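Local coordinates for ZYRO0G01672p (Zygosaccharomyces rouxii, PDB 4U8T), which binds N6-methyladenosine-containing RNA through the YTH domain represented here, and probably acts as a reader of methylated mRNA, at residues Leu74-Val77 with Arg82-Gly85; Ser126-Leu131 with Pro139-Arg144. All coordinates share one frame; numbering follows the deposited sequence.

Contact 1: residues Leu74-Val77 with Arg82-Gly85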
# COMPACT_ATOMS: atom_id res chain seq x y z
N LEU A 74 -1.05 1.77 0.23
CA LEU A 74 -0.16 2.74 0.82
C LEU A 74 0.63 2.05 1.91
O LEU A 74 0.07 1.68 2.92
CB LEU A 74 -0.96 3.94 1.34
CG LEU A 74 -2.07 4.50 0.41
CD1 LEU A 74 -2.71 5.74 0.98
CD2 LEU A 74 -1.64 4.79 -1.01
N PHE A 75 1.91 1.82 1.67
CA PHE A 75 2.74 1.02 2.56
C PHE A 75 3.35 1.80 3.74
O PHE A 75 3.79 2.92 3.63
CB PHE A 75 3.86 0.37 1.79
CG PHE A 75 3.48 -0.86 1.05
CD1 PHE A 75 2.76 -0.78 -0.12
CD2 PHE A 75 3.88 -2.09 1.49
CE1 PHE A 75 2.44 -1.91 -0.80
CE2 PHE A 75 3.54 -3.22 0.82
CZ PHE A 75 2.83 -3.13 -0.33
N SER A 76 3.40 1.14 4.89
CA SER A 76 3.95 1.72 6.09
C SER A 76 4.53 0.65 6.97
O SER A 76 3.84 -0.29 7.32
CB SER A 76 2.87 2.47 6.83
OG SER A 76 3.25 2.75 8.15
N VAL A 77 5.79 0.77 7.37
CA VAL A 77 6.36 -0.24 8.24
C VAL A 77 5.96 0.03 9.70
O VAL A 77 5.90 1.17 10.12
CB VAL A 77 7.88 -0.31 8.06
CG1 VAL A 77 8.48 -1.27 9.01
CG2 VAL A 77 8.20 -0.74 6.66
N ARG A 82 6.35 6.52 9.54
CA ARG A 82 6.15 7.04 8.21
C ARG A 82 5.45 6.08 7.28
O ARG A 82 5.24 4.93 7.62
CB ARG A 82 7.49 7.41 7.60
CG ARG A 82 8.49 6.29 7.59
CD ARG A 82 9.72 6.76 6.96
NE ARG A 82 10.81 5.86 7.22
CZ ARG A 82 11.76 6.08 8.11
NH1 ARG A 82 11.75 7.20 8.81
NH2 ARG A 82 12.71 5.18 8.27
N PHE A 83 5.08 6.57 6.11
CA PHE A 83 4.65 5.72 5.02
C PHE A 83 5.81 5.74 4.07
O PHE A 83 6.63 6.63 4.14
CB PHE A 83 3.36 6.20 4.36
CG PHE A 83 2.12 5.85 5.13
CD1 PHE A 83 1.87 6.41 6.37
CD2 PHE A 83 1.23 4.93 4.64
CE1 PHE A 83 0.78 6.08 7.08
CE2 PHE A 83 0.11 4.60 5.35
CZ PHE A 83 -0.11 5.17 6.58
N CYS A 84 5.96 4.69 3.28
CA CYS A 84 7.17 4.55 2.50
C CYS A 84 6.94 4.26 1.05
O CYS A 84 7.87 4.03 0.35
CB CYS A 84 8.04 3.47 3.11
SG CYS A 84 7.42 1.79 3.17
N GLY A 85 5.71 4.24 0.59
CA GLY A 85 5.49 4.01 -0.82
C GLY A 85 4.08 3.67 -1.22
O GLY A 85 3.22 3.52 -0.37
O HOH W 1 7.26 2.88 6.40
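S76 sets its CB over the middle of the F83 ring, 3.7 Å from the ring centroid, a CH-pi contact that a side chain as small as serine allows between neighbouring strands. L74 O meets the edge of the same ring, and L74 CB lies 4.1 Å from F83 CD2. With OG anti to the backbone N (chi1 165°), the S76 hydroxyl points to the opposing strand and donates to R82 O at 3.0 Å, while CB stays over the F83 face. K32 also bonds this OG. A water accepts from V77 N and donates to R82 O, which thus receives two bonds. Backbone pairing runs from C84 N to F75 O (2.8 Å) and from F75 N to G85 O (3.0 Å). Glycine suits position 85, where a CB would be jammed against the preceding carbonyl oxygen. Replacing F83 with an alanine would probably open a gap beneath S76 CB and take the ring edge away from L127, whose CD1 packs on F83 CD1. Farther out, the F75 ring meets W48 edge-to-face and also W116, while D121 forms a salt bridge with R82. This is a beta hairpin, strands 71-77 and 82-94, in the central mixed sheet of the YTH domain.

Contact 2: residues Ser126-Leu131 with Pro139-Arg144; sequences SLKQFL and PVTNSR. With nucleotides of chain G.
L127 lays its CB against the T141 methyl, CG2, at 3.6 Å, a small apolar meeting of two branched side chains. Beside it, V140 CG1 touches two side chains, 4.2 Å from L127 CB and equally far from F130 CB; the position between backbone N and carbonyl carbon (chi1 71°) turns this methyl that way. V140 N donates to F130 O at 2.9 Å, nearly along the C=O axis (173°), and P139 CA adds a CA-H...O contact to the same oxygen. F130 closes a type I turn from L127, its N bonded to L127 O, and its side chain packs on I153, S156 and I157 of helix 151-161. The chain then enters the small antiparallel ribbon of strands 131-132 and 138-139 in the YTH domain. L131 and P139 form a non-hydrogen-bonded pair there, a position that suits proline, since the pairing with L131 needs no N-H from it, and L131 CD2 packs on P139 CG. K128, long and flexible, crosses T141 at about a right angle and bends at chi3 and chi4, bringing NZ to 3.9 Å from P139 CG and near the adenosine ribose of chain G. N142 N bonds P139 O, and S143 OG donates to V140 O, in the bend that leads to the RNA. One face of the R144 guanidinium lies over the cytosine ring of chain G, offset toward the guanidinium rim, while R144 NH1 lies 2.6 Å from OP1 of that nucleotide.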
# COMPACT_ATOMS: atom_id res chain seq x y z
N SER A 126 3.18 14.58 8.73
CA SER A 126 2.59 15.22 7.58
C SER A 126 1.25 14.61 7.20
O SER A 126 0.60 15.07 6.29
CB SER A 126 3.52 15.11 6.39
OG SER A 126 4.80 15.57 6.72
N LEU A 127 0.84 13.57 7.90
CA LEU A 127 -0.36 12.86 7.52
C LEU A 127 -1.39 12.81 8.64
O LEU A 127 -2.50 12.35 8.44
CB LEU A 127 -0.00 11.45 7.09
CG LEU A 127 0.84 11.28 5.84
CD1 LEU A 127 1.38 9.90 5.80
CD2 LEU A 127 0.02 11.52 4.63
N LYS A 128 -1.00 13.25 9.83
CA LYS A 128 -1.82 13.04 11.02
C LYS A 128 -3.04 13.96 11.03
O LYS A 128 -3.92 13.86 11.89
CB LYS A 128 -0.94 13.19 12.28
CG LYS A 128 -1.67 13.18 13.63
CD LYS A 128 -0.72 13.11 14.85
CE LYS A 128 -1.19 12.07 15.90
NZ LYS A 128 -1.27 10.66 15.37
N GLN A 129 -3.12 14.82 10.02
CA GLN A 129 -4.29 15.67 9.78
C GLN A 129 -5.45 14.91 9.14
O GLN A 129 -6.59 15.31 9.26
CB GLN A 129 -3.92 16.86 8.87
CG GLN A 129 -3.21 16.46 7.58
CD GLN A 129 -3.08 17.62 6.59
OE1 GLN A 129 -3.95 18.47 6.49
NE2 GLN A 129 -1.98 17.64 5.85
N PHE A 130 -5.16 13.85 8.41
CA PHE A 130 -6.20 13.11 7.70
C PHE A 130 -6.88 12.10 8.60
O PHE A 130 -6.38 11.03 8.85
CB PHE A 130 -5.60 12.44 6.48
CG PHE A 130 -5.04 13.39 5.48
CD1 PHE A 130 -5.87 14.22 4.76
CD2 PHE A 130 -3.68 13.46 5.25
CE1 PHE A 130 -5.36 15.09 3.84
CE2 PHE A 130 -3.18 14.33 4.32
CZ PHE A 130 -4.03 15.14 3.61
N LEU A 131 -8.07 12.46 9.07
CA LEU A 131 -8.83 11.66 10.00
C LEU A 131 -9.74 10.75 9.20
O LEU A 131 -10.33 11.17 8.23
CB LEU A 131 -9.62 12.57 10.92
CG LEU A 131 -8.81 13.61 11.71
CD1 LEU A 131 -9.72 14.44 12.59
CD2 LEU A 131 -7.71 12.98 12.56
N PRO A 139 -6.57 9.17 12.98
CA PRO A 139 -5.70 9.58 11.89
C PRO A 139 -5.28 8.40 11.02
O PRO A 139 -5.09 7.34 11.55
CB PRO A 139 -4.50 10.16 12.61
CG PRO A 139 -4.90 10.32 13.96
CD PRO A 139 -5.93 9.41 14.28
N VAL A 140 -5.08 8.62 9.73
CA VAL A 140 -4.65 7.55 8.85
C VAL A 140 -3.33 6.92 9.33
O VAL A 140 -3.04 5.77 9.05
CB VAL A 140 -4.50 8.06 7.41
CG1 VAL A 140 -3.33 8.95 7.29
CG2 VAL A 140 -4.41 6.87 6.46
N THR A 141 -2.55 7.68 10.09
CA THR A 141 -1.28 7.22 10.57
C THR A 141 -1.47 6.24 11.69
O THR A 141 -0.52 5.68 12.18
CB THR A 141 -0.41 8.37 11.09
OG1 THR A 141 -1.15 9.11 12.05
CG2 THR A 141 -0.06 9.29 9.99
N ASN A 142 -2.71 6.03 12.10
CA ASN A 142 -2.99 5.05 13.13
C ASN A 142 -3.97 4.00 12.63
O ASN A 142 -5.02 3.80 13.19
CB ASN A 142 -3.51 5.73 14.39
CG ASN A 142 -3.64 4.76 15.54
OD1 ASN A 142 -3.05 3.69 15.54
ND2 ASN A 142 -4.40 5.15 16.54
N SER A 143 -3.61 3.36 11.54
CA SER A 143 -4.44 2.37 10.91
C SER A 143 -3.83 1.00 10.99
O SER A 143 -2.62 0.85 10.94
CB SER A 143 -4.65 2.72 9.46
OG SER A 143 -4.81 4.09 9.34
N ARG A 144 -4.69 0.01 11.03
CA ARG A 144 -4.24 -1.35 10.96
C ARG A 144 -4.06 -1.70 9.50
O ARG A 144 -4.49 -0.97 8.62
CB ARG A 144 -5.24 -2.30 11.62
CG ARG A 144 -5.17 -2.36 13.13
CD ARG A 144 -6.13 -3.39 13.64
NE ARG A 144 -5.91 -3.85 15.02
CZ ARG A 144 -4.77 -4.28 15.57
NH1 ARG A 144 -3.63 -4.33 14.90
NH2 ARG A 144 -4.78 -4.66 16.84
P C G 5 -1.12 -4.24 12.10
OP1 C G 5 -1.43 -4.50 13.51
OP2 C G 5 -2.10 -4.54 11.08
O5' C G 5 -0.70 -2.73 11.94
C5' C G 5 0.01 -2.04 12.95
C4' C G 5 -0.68 -0.76 13.28
O4' C G 5 -1.93 -1.04 13.89
C3' C G 5 0.00 0.20 14.23
O3' C G 5 0.91 1.01 13.52
C2' C G 5 -1.16 1.00 14.83
O2' C G 5 -1.37 2.19 14.11
C1' C G 5 -2.36 0.08 14.60
N1 C G 5 -3.09 -0.36 15.79
C2 C G 5 -4.46 -0.18 15.67
O2 C G 5 -4.90 0.32 14.64
N3 C G 5 -5.28 -0.57 16.66
C4 C G 5 -4.76 -1.12 17.73
N4 C G 5 -5.62 -1.46 18.67
C5 C G 5 -3.35 -1.31 17.87
C6 C G 5 -2.53 -0.93 16.89
P A G 6 2.25 1.56 14.16
OP1 A G 6 3.15 1.85 13.07
OP2 A G 6 2.70 0.69 15.24
O5' A G 6 1.82 2.94 14.81
C5' A G 6 1.35 4.01 14.03
C4' A G 6 0.78 5.10 14.89
O4' A G 6 -0.25 4.59 15.75
C3' A G 6 1.73 5.81 15.83
O3' A G 6 2.43 6.82 15.15
C2' A G 6 0.81 6.38 16.87
O2' A G 6 0.21 7.54 16.33
C1' A G 6 -0.26 5.30 16.96
N9 A G 6 0.02 4.33 18.02
C8 A G 6 0.39 3.04 17.82
N7 A G 6 0.56 2.37 18.92
C5 A G 6 0.25 3.28 19.91
C6 A G 6 0.23 3.17 21.30
N6 A G 6 0.56 2.05 21.94
N1 A G 6 -0.11 4.27 22.01
C2 A G 6 -0.42 5.38 21.34
N3 A G 6 -0.45 5.61 20.04
C4 A G 6 -0.10 4.50 19.37

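Overall arrangement
Contact 1 closes before contact 2 opens along the chain, yet the two lie side by side, with centres 12 Å apart. F83 is the shared element: its CD1 packs 3.6 Å from CD1 of L127, and its CZ lies 3.9 Å from V140 O, so one ring from contact 1 touches both segments of contact 2. Contact 1 is the more central, its centre about 7 Å from the centre of the chain, against about 14 Å for the centre of contact 2. Both come near the RNA: the nearest atom of contact 1 is about 4 Å from it, whereas 139-144 touches the cytidine and adenosine nucleotides of chain G directly. Through F83 the loop that meets the RNA rests, at least in part, on the hairpin.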